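Local atomic coordinates of dimethyladenosine transferase, putative (Plasmodium falciparum, PDB entry 2H1R), a protein that probably transfers methyl groups from S-adenosyl-L-methionine to adenines of ribosomal RNA. Residues 31-36 with 172-177; 46-49 with 55-58; 142-147 with 158-163; 176-181 with 186-191. All blocks are in the same frame, centred on the assembly; numbering follows the deposited sequence.

Contact 1 of 4, residues 31-36 with 172-177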
loop_
_atom_site.group_PDB
_atom_site.type_symbol
_atom_site.label_atom_id
_atom_site.label_comp_id
_atom_site.label_asym_id
_atom_site.label_seq_id
_atom_site.Cartn_x
_atom_site.Cartn_y
_atom_site.Cartn_z
ATOM N N LEU A 31 16.952 6.207 -14.233
ATOM C CA LEU A 31 16.893 4.773 -14.475
ATOM C C LEU A 31 17.941 4.009 -13.682
ATOM O O LEU A 31 17.647 2.928 -13.145
ATOM C CB LEU A 31 17.023 4.450 -15.958
ATOM C CG LEU A 31 16.010 5.116 -16.885
ATOM C CD1 LEU A 31 16.053 4.470 -18.258
ATOM C CD2 LEU A 31 14.643 4.968 -16.322
ATOM N N ASP A 32 19.164 4.545 -13.627
ATOM C CA ASP A 32 20.235 3.935 -12.828
ATOM C C ASP A 32 19.878 3.811 -11.353
ATOM O O ASP A 32 20.195 2.815 -10.705
ATOM C CB ASP A 32 21.555 4.705 -12.970
ATOM C CG ASP A 32 22.284 4.387 -14.265
ATOM O OD1 ASP A 32 21.880 3.434 -14.974
ATOM O OD2 ASP A 32 23.269 5.103 -14.573
ATOM N N LYS A 33 19.198 4.827 -10.822
ATOM C CA LYS A 33 18.800 4.829 -9.412
ATOM C C LYS A 33 17.716 3.786 -9.151
ATOM O O LYS A 33 17.706 3.159 -8.086
ATOM C CB LYS A 33 18.268 6.202 -9.025
ATOM C CG LYS A 33 19.335 7.302 -9.062
ATOM C CD LYS A 33 18.922 8.517 -8.264
ATOM C CE LYS A 33 19.043 8.235 -6.767
ATOM N NZ LYS A 33 19.245 9.484 -5.966
ATOM N N ILE A 34 16.796 3.629 -10.104
ATOM C CA ILE A 34 15.735 2.609 -9.992
ATOM C C ILE A 34 16.393 1.221 -9.873
ATOM O O ILE A 34 16.070 0.429 -8.988
ATOM C CB ILE A 34 14.776 2.707 -11.207
ATOM C CG1 ILE A 34 13.883 3.948 -11.059
ATOM C CG2 ILE A 34 13.875 1.468 -11.384
ATOM C CD1 ILE A 34 13.090 4.318 -12.339
ATOM N N ILE A 35 17.310 0.938 -10.800
ATOM C CA ILE A 35 17.972 -0.369 -10.887
ATOM C C ILE A 35 18.752 -0.658 -9.596
ATOM O O ILE A 35 18.675 -1.757 -9.056
ATOM C CB ILE A 35 18.939 -0.399 -12.108
ATOM C CG1 ILE A 35 18.178 -0.350 -13.429
ATOM C CG2 ILE A 35 19.953 -1.584 -12.010
ATOM C CD1 ILE A 35 17.157 -1.485 -13.605
ATOM N N TYR A 36 19.468 0.342 -9.098
ATOM C CA TYR A 36 20.244 0.179 -7.853
ATOM C C TYR A 36 19.330 -0.152 -6.663
ATOM O O TYR A 36 19.615 -1.051 -5.867
ATOM C CB TYR A 36 21.071 1.429 -7.543
ATOM C CG TYR A 36 21.932 1.320 -6.297
ATOM C CD1 TYR A 36 23.257 0.869 -6.372
ATOM C CD2 TYR A 36 21.429 1.665 -5.055
ATOM C CE1 TYR A 36 24.054 0.768 -5.229
ATOM C CE2 TYR A 36 22.204 1.562 -3.904
ATOM C CZ TYR A 36 23.521 1.116 -3.997
ATOM O OH TYR A 36 24.290 1.024 -2.845
ATOM N N LYS A 172 12.247 6.560 0.585
ATOM C CA LYS A 172 12.365 7.410 -0.576
ATOM C C LYS A 172 13.649 7.058 -1.325
ATOM O O LYS A 172 14.733 6.985 -0.732
ATOM C CB LYS A 172 12.394 8.871 -0.162
ATOM C CG LYS A 172 12.641 9.826 -1.308
ATOM C CD LYS A 172 13.022 11.202 -0.765
ATOM C CE LYS A 172 12.183 12.247 -1.434
ATOM N NZ LYS A 172 10.745 11.978 -1.106
ATOM N N VAL A 173 13.519 6.833 -2.622
ATOM C CA VAL A 173 14.666 6.523 -3.464
ATOM C C VAL A 173 15.236 7.853 -3.975
ATOM O O VAL A 173 16.418 8.127 -3.783
ATOM C CB VAL A 173 14.251 5.601 -4.641
ATOM C CG1 VAL A 173 15.396 5.443 -5.695
ATOM C CG2 VAL A 173 13.808 4.254 -4.124
ATOM N N CYS A 174 14.381 8.687 -4.572
ATOM C CA CYS A 174 14.788 9.997 -5.086
ATOM C C CYS A 174 13.614 10.869 -5.539
ATOM O O CYS A 174 12.460 10.419 -5.644
ATOM C CB CYS A 174 15.764 9.826 -6.258
ATOM S SG CYS A 174 15.037 9.014 -7.722
ATOM N N ASN A 175 13.924 12.138 -5.800
ATOM C CA ASN A 175 13.002 13.045 -6.432
ATOM C C ASN A 175 13.150 12.942 -7.927
ATOM O O ASN A 175 14.225 12.623 -8.432
ATOM C CB ASN A 175 13.296 14.474 -6.001
ATOM C CG ASN A 175 13.139 14.650 -4.529
ATOM O OD1 ASN A 175 12.047 14.500 -4.007
ATOM N ND2 ASN A 175 14.231 14.938 -3.842
ATOM N N VAL A 176 12.063 13.182 -8.641
ATOM C CA VAL A 176 12.120 13.227 -10.088
ATOM C C VAL A 176 11.455 14.517 -10.542
ATOM O O VAL A 176 10.213 14.610 -10.548
ATOM C CB VAL A 176 11.391 12.013 -10.710
ATOM C CG1 VAL A 176 11.495 12.052 -12.217
ATOM C CG2 VAL A 176 11.967 10.703 -10.163
ATOM N N ASN A 177 12.261 15.501 -10.941
ATOM C CA ASN A 177 11.730 16.765 -11.413
ATOM C C ASN A 177 10.951 16.611 -12.700
ATOM O O ASN A 177 11.258 15.729 -13.514
ATOM C CB ASN A 177 12.866 17.772 -11.630
ATOM C CG ASN A 177 12.345 19.206 -11.878
ATOM O OD1 ASN A 177 12.457 19.734 -12.982
ATOM N ND2 ASN A 177 11.752 19.826 -10.836
#
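Lys33 meets Cys174 and Val173 because its CG lies beside the backbone N and anti to the carbonyl carbon (chi1 -66°), and the chain then bends at chi3 (75°). The bend lays the outer part of the chain alongside the strand. Lys33 CE comes within 3.7 Å of Cys174 CB, and Lys33 NZ lies 3.5 Å from the same Cys174 CB. Further back, Lys33 CD is 4.0 Å from Cys174 SG. Lys33 NZ also lies 3.8 Å from Val173 O, and no hydrogen bond forms. The lysine packs through CD and CE as well as NZ. Val173 adds a looser touch, with its CG1 4.0 Å from Lys33 O.

The contact sets helix 28-38 against strand 168-176, an outermost strand of the mixed sheet in the class I-like methyltransferase fold. Val173 and Cys174 both face Ile191 of the neighbouring strand, which makes a classic beta bulge. In keeping with this, both residues direct their side chains toward the helix. Cys174 is buried, while Lys33 remains exposed. On the same helix Ile35 packs on Leu56 and on helix 57-60. Asp32 makes a salt bridge to Lys59.

Contact 2 of 4, residues 46-49 with 55-58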
loop_
_atom_site.group_PDB
_atom_site.type_symbol
_atom_site.label_atom_id
_atom_site.label_comp_id
_atom_site.label_asym_id
_atom_site.label_seq_id
_atom_site.Cartn_x
_atom_site.Cartn_y
_atom_site.Cartn_z
ATOM N N VAL A 46 10.642 -10.014 -12.810
ATOM C CA VAL A 46 10.367 -8.590 -12.630
ATOM C C VAL A 46 9.038 -8.265 -13.354
ATOM O O VAL A 46 8.873 -8.575 -14.545
ATOM C CB VAL A 46 11.548 -7.718 -13.167
ATOM C CG1 VAL A 46 11.215 -6.220 -13.115
ATOM C CG2 VAL A 46 12.834 -7.964 -12.371
ATOM N N LEU A 47 8.095 -7.647 -12.632
ATOM C CA LEU A 47 6.880 -7.073 -13.237
ATOM C C LEU A 47 7.130 -5.586 -13.496
ATOM O O LEU A 47 7.455 -4.823 -12.559
ATOM C CB LEU A 47 5.673 -7.226 -12.281
ATOM C CG LEU A 47 4.328 -6.623 -12.724
ATOM C CD1 LEU A 47 3.803 -7.314 -13.972
ATOM C CD2 LEU A 47 3.329 -6.743 -11.578
ATOM N N GLU A 48 7.032 -5.169 -14.751
ATOM C CA GLU A 48 7.211 -3.747 -15.096
ATOM C C GLU A 48 5.853 -3.231 -15.551
ATOM O O GLU A 48 5.262 -3.757 -16.495
ATOM C CB GLU A 48 8.241 -3.537 -16.206
ATOM C CG GLU A 48 8.495 -2.059 -16.511
ATOM C CD GLU A 48 9.364 -1.794 -17.727
ATOM O OE1 GLU A 48 9.541 -2.706 -18.582
ATOM O OE2 GLU A 48 9.880 -0.639 -17.836
ATOM N N ILE A 49 5.340 -2.232 -14.849
ATOM C CA ILE A 49 4.039 -1.653 -15.205
ATOM C C ILE A 49 4.313 -0.323 -15.896
ATOM O O ILE A 49 4.855 0.606 -15.273
ATOM C CB ILE A 49 3.141 -1.428 -13.965
ATOM C CG1 ILE A 49 2.972 -2.717 -13.166
ATOM C CG2 ILE A 49 1.781 -0.878 -14.400
ATOM C CD1 ILE A 49 2.170 -2.510 -11.874
ATOM N N ASN A 55 13.000 1.984 -22.390
ATOM C CA ASN A 55 14.274 2.472 -21.834
ATOM C C ASN A 55 14.693 1.807 -20.515
ATOM O O ASN A 55 15.868 1.469 -20.335
ATOM C CB ASN A 55 14.223 3.999 -21.643
ATOM C CG ASN A 55 14.763 4.758 -22.832
ATOM O OD1 ASN A 55 14.986 4.185 -23.891
ATOM N ND2 ASN A 55 14.985 6.073 -22.659
ATOM N N LEU A 56 13.737 1.612 -19.603
ATOM C CA LEU A 56 13.992 0.808 -18.385
ATOM C C LEU A 56 13.962 -0.723 -18.648
ATOM O O LEU A 56 14.780 -1.481 -18.098
ATOM C CB LEU A 56 13.000 1.163 -17.273
ATOM C CG LEU A 56 13.210 0.402 -15.953
ATOM C CD1 LEU A 56 14.532 0.758 -15.301
ATOM C CD2 LEU A 56 12.029 0.616 -14.979
ATOM N N THR A 57 13.049 -1.159 -19.499
ATOM C CA THR A 57 12.953 -2.585 -19.881
ATOM C C THR A 57 14.295 -3.193 -20.289
ATOM O O THR A 57 14.688 -4.264 -19.788
ATOM C CB THR A 57 11.957 -2.798 -21.027
ATOM O OG1 THR A 57 10.743 -2.119 -20.725
ATOM C CG2 THR A 57 11.624 -4.304 -21.194
ATOM N N VAL A 58 15.005 -2.511 -21.180
ATOM C CA VAL A 58 16.259 -3.033 -21.699
ATOM C C VAL A 58 17.336 -3.129 -20.613
ATOM O O VAL A 58 18.296 -3.899 -20.741
ATOM C CB VAL A 58 16.739 -2.249 -22.961
ATOM C CG1 VAL A 58 15.672 -2.331 -24.080
ATOM C CG2 VAL A 58 17.101 -0.785 -22.647
HETATM O O HOH W 1 10.829 1.108 -19.781
#
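Glu48 reaches from strand 45-49 to Thr57 of helix 57-60, within the beta-alpha-beta unit formed by strand 45-49, helix 57-60 and strand 66-70. In class I methyltransferases the glycine-rich loop after this first strand borders the S-adenosyl-L-methionine site. Gly50, the next residue after the strand segment, is a predicted ligand-binding position.

The direct polar link is one hydrogen bond. Thr57 OG1 donates to Glu48 OE1 at 2.5 Å, meeting the syn lone pair of OE1, on the side of the other carboxylate oxygen. The glutamate reaches it with an extended chain: CG is anti to the backbone N (chi1 -177°) and chi2 is -172°. The two side chains cross at about a right angle.

A water supplies a second, indirect link. It donates to Glu48 OE2 at 2.8 Å and accepts from Thr57 N at 3.2 Å. The two carboxylate oxygens are therefore tied to the same residue, one to its hydroxyl and the other through water to its amide. This pairing would limit rotation of the buried carboxylate.

The remaining contacts are van der Waals. Thr57 CG2 lies 3.7 Å from Glu48 OE1. Leu56, which also packs on Ile34 and Ile35 of helix 28-38, borders the other oxygen: its CB is 3.6 Å from Glu48 OE2 and its CD2 3.8 Å from that atom.

Contact 3 of 4, residues 142-147 with 158-163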
loop_
_atom_site.group_PDB
_atom_site.type_symbol
_atom_site.label_atom_id
_atom_site.label_comp_id
_atom_site.label_asym_id
_atom_site.label_seq_id
_atom_site.Cartn_x
_atom_site.Cartn_y
_atom_site.Cartn_z
ATOM N N LYS A 142 4.370 13.644 -6.671
ATOM C CA LYS A 142 5.015 14.016 -5.405
ATOM C C LYS A 142 4.088 14.014 -4.184
ATOM O O LYS A 142 4.481 13.589 -3.091
ATOM C CB LYS A 142 5.655 15.406 -5.517
ATOM C CG LYS A 142 6.385 15.892 -4.253
ATOM C CD LYS A 142 6.909 17.342 -4.395
ATOM C CE LYS A 142 5.799 18.394 -4.170
ATOM N NZ LYS A 142 6.307 19.780 -4.472
ATOM N N GLU A 143 2.878 14.512 -4.395
ATOM C CA GLU A 143 1.909 14.760 -3.320
ATOM C C GLU A 143 1.494 13.397 -2.720
ATOM O O GLU A 143 1.448 13.231 -1.481
ATOM C CB GLU A 143 0.690 15.523 -3.875
ATOM C CG GLU A 143 0.965 16.839 -4.728
ATOM C CD GLU A 143 1.690 16.650 -6.093
ATOM O OE1 GLU A 143 2.926 16.670 -6.120
ATOM O OE2 GLU A 143 1.035 16.542 -7.155
ATOM N N PHE A 144 1.261 12.417 -3.600
ATOM C CA PHE A 144 0.882 11.071 -3.156
ATOM C C PHE A 144 2.024 10.395 -2.415
ATOM O O PHE A 144 1.827 9.837 -1.353
ATOM C CB PHE A 144 0.398 10.204 -4.322
ATOM C CG PHE A 144 -0.130 8.863 -3.885
ATOM C CD1 PHE A 144 -1.460 8.715 -3.509
ATOM C CD2 PHE A 144 0.696 7.753 -3.828
ATOM C CE1 PHE A 144 -1.949 7.474 -3.093
ATOM C CE2 PHE A 144 0.198 6.510 -3.413
ATOM C CZ PHE A 144 -1.115 6.377 -3.037
ATOM N N ALA A 145 3.226 10.438 -2.988
ATOM C CA ALA A 145 4.401 9.921 -2.297
ATOM C C ALA A 145 4.646 10.574 -0.939
ATOM O O ALA A 145 5.064 9.887 -0.024
ATOM C CB ALA A 145 5.618 10.018 -3.172
ATOM N N GLU A 146 4.401 11.888 -0.798
ATOM C CA GLU A 146 4.640 12.555 0.507
ATOM C C GLU A 146 3.720 11.943 1.585
ATOM O O GLU A 146 4.127 11.769 2.716
ATOM C CB GLU A 146 4.319 14.055 0.478
ATOM C CG GLU A 146 5.257 15.061 -0.199
ATOM C CD GLU A 146 4.609 16.469 -0.116
ATOM O OE1 GLU A 146 4.162 16.863 1.014
ATOM O OE2 GLU A 146 4.484 17.162 -1.169
ATOM N N ARG A 147 2.487 11.627 1.196
ATOM C CA ARG A 147 1.516 10.915 2.064
ATOM C C ARG A 147 1.968 9.511 2.510
ATOM O O ARG A 147 1.836 9.132 3.660
ATOM C CB ARG A 147 0.213 10.756 1.314
ATOM C CG ARG A 147 -0.559 12.028 1.040
ATOM C CD ARG A 147 -2.039 11.810 1.331
ATOM N NE ARG A 147 -2.739 11.031 0.321
ATOM C CZ ARG A 147 -3.725 10.160 0.571
ATOM N NH1 ARG A 147 -4.122 9.899 1.817
ATOM N NH2 ARG A 147 -4.303 9.518 -0.431
ATOM N N SER A 158 -2.031 9.766 7.362
ATOM C CA SER A 158 -3.400 9.305 7.072
ATOM C C SER A 158 -3.523 7.773 7.154
ATOM O O SER A 158 -2.521 7.072 7.441
ATOM C CB SER A 158 -3.861 9.811 5.698
ATOM O OG SER A 158 -3.185 9.094 4.667
ATOM N N ARG A 159 -4.737 7.288 6.919
ATOM C CA ARG A 159 -4.999 5.832 6.869
ATOM C C ARG A 159 -4.089 5.184 5.813
ATOM O O ARG A 159 -3.505 4.138 6.067
ATOM C CB ARG A 159 -6.454 5.590 6.538
ATOM C CG ARG A 159 -6.853 4.092 6.487
ATOM C CD ARG A 159 -8.331 3.943 6.250
ATOM N NE ARG A 159 -8.805 4.797 5.159
ATOM C CZ ARG A 159 -8.921 4.402 3.894
ATOM N NH1 ARG A 159 -9.339 5.259 2.972
ATOM N NH2 ARG A 159 -8.634 3.153 3.544
ATOM N N LEU A 160 -3.910 5.842 4.667
ATOM C CA LEU A 160 -2.974 5.336 3.640
ATOM C C LEU A 160 -1.614 5.071 4.218
ATOM O O LEU A 160 -1.032 3.978 4.027
ATOM C CB LEU A 160 -2.814 6.343 2.482
ATOM C CG LEU A 160 -1.571 6.150 1.592
ATOM C CD1 LEU A 160 -1.686 4.832 0.794
ATOM C CD2 LEU A 160 -1.366 7.352 0.641
ATOM N N THR A 161 -1.074 6.077 4.915
ATOM C CA THR A 161 0.235 5.977 5.522
ATOM C C THR A 161 0.370 4.806 6.456
ATOM O O THR A 161 1.376 4.076 6.400
ATOM C CB THR A 161 0.654 7.268 6.314
ATOM O OG1 THR A 161 0.236 8.445 5.602
ATOM C CG2 THR A 161 2.132 7.262 6.522
ATOM N N ILE A 162 -0.610 4.613 7.332
ATOM C CA ILE A 162 -0.488 3.521 8.287
ATOM C C ILE A 162 -0.617 2.151 7.588
ATOM O O ILE A 162 0.134 1.238 7.919
ATOM C CB ILE A 162 -1.444 3.665 9.488
ATOM C CG1 ILE A 162 -1.099 4.921 10.280
ATOM C CG2 ILE A 162 -1.295 2.469 10.455
ATOM C CD1 ILE A 162 -1.958 5.120 11.591
ATOM N N ASN A 163 -1.527 2.037 6.628
ATOM C CA ASN A 163 -1.629 0.816 5.779
ATOM C C ASN A 163 -0.318 0.414 5.163
ATOM O O ASN A 163 0.154 -0.741 5.325
ATOM C CB ASN A 163 -2.703 0.966 4.728
ATOM C CG ASN A 163 -4.073 0.687 5.287
ATOM O OD1 ASN A 163 -4.201 -0.074 6.228
ATOM N ND2 ASN A 163 -5.084 1.304 4.745
HETATM O O HOH W 2 -6.136 7.790 3.485
#
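This is a mixed polar and apolar contact between two short helices, 142-148 and 159-167, which lie between strand 135-141 and strand 168-176 in the chain of this methyltransferase fold. The helix segments cross at -61°, with axes 10.2 Å apart at closest approach. Leu160 is the apolar centre. Its CD2 sits over one face of the Arg147 guanidinium, 3.7 Å from Arg147 CZ and above the middle of the group. The same methyl makes an off-centre CH-pi contact with Phe144, 4.2 Å from the ring centroid. One branch of the leucine thus touches both Phe144 and Arg147. Arg147 bends at chi2 (-136°) and chi3, which lays its guanidinium across the leucine methyl. Phe144 and Leu160 also both pack on Ile123 of helix 119-128.

Water 2 lies at the guanidinium edge. It accepts from Leu160 N at 3.2 Å and only weakly from Arg147 NH1. Ser158 is the N-cap residue of helix 159-167, and its backbone N donates to Thr161 OG1 at 3.2 Å. That hydroxyl in turn donates to Arg147 O at 2.6 Å, approaching 29° from the carbonyl plane.

Contact 4 of 4, residues 176-181 with 186-191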
loop_
_atom_site.group_PDB
_atom_site.type_symbol
_atom_site.label_atom_id
_atom_site.label_comp_id
_atom_site.label_asym_id
_atom_site.label_seq_id
_atom_site.Cartn_x
_atom_site.Cartn_y
_atom_site.Cartn_z
ATOM N N VAL A 176 12.063 13.182 -8.641
ATOM C CA VAL A 176 12.120 13.227 -10.088
ATOM C C VAL A 176 11.455 14.517 -10.542
ATOM O O VAL A 176 10.213 14.610 -10.548
ATOM C CB VAL A 176 11.391 12.013 -10.710
ATOM C CG1 VAL A 176 11.495 12.052 -12.217
ATOM C CG2 VAL A 176 11.967 10.703 -10.163
ATOM N N ASN A 177 12.261 15.501 -10.941
ATOM C CA ASN A 177 11.730 16.765 -11.413
ATOM C C ASN A 177 10.951 16.611 -12.700
ATOM O O ASN A 177 11.258 15.729 -13.514
ATOM C CB ASN A 177 12.866 17.772 -11.630
ATOM C CG ASN A 177 12.345 19.206 -11.878
ATOM O OD1 ASN A 177 12.457 19.734 -12.982
ATOM N ND2 ASN A 177 11.752 19.826 -10.836
ATOM N N ARG A 178 9.968 17.486 -12.913
ATOM C CA ARG A 178 9.201 17.482 -14.162
ATOM C C ARG A 178 10.070 17.563 -15.442
ATOM O O ARG A 178 9.666 17.070 -16.498
ATOM C CB ARG A 178 8.168 18.629 -14.138
ATOM C CG ARG A 178 8.825 20.015 -14.203
ATOM C CD ARG A 178 7.867 21.099 -13.791
ATOM N NE ARG A 178 7.452 21.005 -12.389
ATOM C CZ ARG A 178 6.345 21.580 -11.909
ATOM N NH1 ARG A 178 5.542 22.285 -12.716
ATOM N NH2 ARG A 178 6.035 21.442 -10.626
ATOM N N SER A 179 11.247 18.202 -15.363
ATOM C CA SER A 179 12.126 18.335 -16.578
ATOM C C SER A 179 12.673 16.980 -17.057
ATOM O O SER A 179 13.173 16.846 -18.191
ATOM C CB SER A 179 13.287 19.282 -16.311
ATOM O OG SER A 179 13.984 18.863 -15.154
ATOM N N SER A 180 12.588 15.986 -16.165
ATOM C CA SER A 180 13.029 14.598 -16.468
ATOM C C SER A 180 12.030 13.848 -17.358
ATOM O O SER A 180 12.271 12.698 -17.719
ATOM C CB SER A 180 13.242 13.844 -15.157
ATOM O OG SER A 180 14.460 14.269 -14.609
ATOM N N PHE A 181 10.922 14.491 -17.718
ATOM C CA PHE A 181 9.886 13.845 -18.560
ATOM C C PHE A 181 9.799 14.480 -19.953
ATOM O O PHE A 181 9.962 15.697 -20.100
ATOM C CB PHE A 181 8.511 13.862 -17.860
ATOM C CG PHE A 181 8.489 13.118 -16.540
ATOM C CD1 PHE A 181 8.142 11.777 -16.494
ATOM C CD2 PHE A 181 8.839 13.759 -15.348
ATOM C CE1 PHE A 181 8.122 11.084 -15.297
ATOM C CE2 PHE A 181 8.835 13.075 -14.131
ATOM C CZ PHE A 181 8.463 11.723 -14.107
ATOM N N LYS A 186 3.122 19.270 -15.509
ATOM C CA LYS A 186 3.008 20.417 -14.625
ATOM C C LYS A 186 2.997 19.941 -13.174
ATOM O O LYS A 186 2.322 20.527 -12.319
ATOM C CB LYS A 186 1.739 21.235 -14.960
ATOM C CG LYS A 186 1.754 21.920 -16.346
ATOM C CD LYS A 186 2.966 22.858 -16.526
ATOM C CE LYS A 186 2.587 24.353 -16.562
ATOM N NZ LYS A 186 2.089 24.910 -15.262
ATOM N N VAL A 187 3.721 18.847 -12.928
ATOM C CA VAL A 187 3.815 18.165 -11.628
ATOM C C VAL A 187 5.130 17.349 -11.512
ATOM O O VAL A 187 5.652 16.821 -12.506
ATOM C CB VAL A 187 2.584 17.228 -11.319
ATOM C CG1 VAL A 187 1.350 18.024 -10.917
ATOM C CG2 VAL A 187 2.258 16.303 -12.481
ATOM N N ASP A 188 5.657 17.281 -10.298
ATOM C CA ASP A 188 6.891 16.561 -10.007
ATOM C C ASP A 188 6.606 15.230 -9.354
ATOM O O ASP A 188 5.503 15.022 -8.850
ATOM C CB ASP A 188 7.764 17.405 -9.113
ATOM C CG ASP A 188 8.030 18.773 -9.722
ATOM O OD1 ASP A 188 8.689 18.846 -10.786
ATOM O OD2 ASP A 188 7.544 19.777 -9.146
ATOM N N SER A 189 7.599 14.337 -9.368
ATOM C CA SER A 189 7.387 12.948 -8.911
ATOM C C SER A 189 8.433 12.518 -7.901
ATOM O O SER A 189 9.401 13.230 -7.646
ATOM C CB SER A 189 7.369 11.966 -10.090
ATOM O OG SER A 189 6.259 12.160 -10.964
ATOM N N VAL A 190 8.221 11.339 -7.320
ATOM C CA VAL A 190 9.094 10.794 -6.303
ATOM C C VAL A 190 9.081 9.279 -6.517
ATOM O O VAL A 190 8.035 8.712 -6.805
ATOM C CB VAL A 190 8.577 11.105 -4.869
ATOM C CG1 VAL A 190 9.377 10.319 -3.787
ATOM C CG2 VAL A 190 8.654 12.609 -4.578
ATOM N N ILE A 191 10.247 8.664 -6.389
ATOM C CA ILE A 191 10.367 7.212 -6.426
ATOM C C ILE A 191 10.560 6.705 -5.022
ATOM O O ILE A 191 11.425 7.199 -4.277
ATOM C CB ILE A 191 11.544 6.760 -7.333
ATOM C CG1 ILE A 191 11.263 7.287 -8.757
ATOM C CG2 ILE A 191 11.677 5.199 -7.256
ATOM C CD1 ILE A 191 12.415 7.270 -9.687
#
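Val176 and Ser189 form an antiparallel hydrogen-bonded pair, with Val176 N to Ser189 O at 2.8 Å and Ser189 N to Val176 O at 2.9 Å. Their side chains lie on the same face of the sheet. Val176 CG2 presses tightly on Ile191 CD1 at 3.5 Å, and Phe181 CZ comes to 3.9 Å from Ser189 OG.

The bridge lies at the end of strand 168-176 and the start of strand 189-196, neighbours at one border of the mixed sheet of the methyltransferase fold. Side chain to side chain, Val176 is about 4 Å from Leu25 and Phe181 about 4 Å from Asn113, both predicted S-adenosyl-L-methionine positions. Beyond the bridge the chain leaves the strand through an Asx turn: Asn177 OD1 accepts from both N and OG of Ser179. A 3-10 segment, 178-180, follows.

Asp188 binds the start of that segment. Its OD1 accepts from Arg178 N at 2.8 Å on the anti lone pair, and also from Arg178 NE on the syn side but out of the carboxylate plane. Its OD2 takes Arg178 NH2 at 2.7 Å, from above that plane. This side-on salt bridge is twisted, with the guanidinium and carboxylate planes 52° apart. Arg178 CG sits between the backbone N and the carbonyl carbon (chi1 68°), turning the chain over residues 186-188. Val187 N lies over the centre of one guanidinium face.

Overall arrangement
Contact 2 is buried, whereas contacts 1, 3 and 4 are partly buried and combine inner residues with more exposed ones. Contacts 1 and 4 share Val176 and Asn177; contact 1 sets helix 28-38 on strand 168-176, and contact 4 pairs the end of that strand with strand 189-196. Contact 1 also touches contact 2, where Ile34 and Ile35 pack on Leu56. Contact 3 joins contact 4 through Lys142 N and Asp188 O, and Ala145 packs on Val190. Contacts 2 and 3 do not touch; their centres are about 25 Å apart. The chemistry varies: a lysine chain in contact 1, a buried carboxylate with water in contact 2, helix packing in contact 3, and strand pairing with a salt bridge in contact 4.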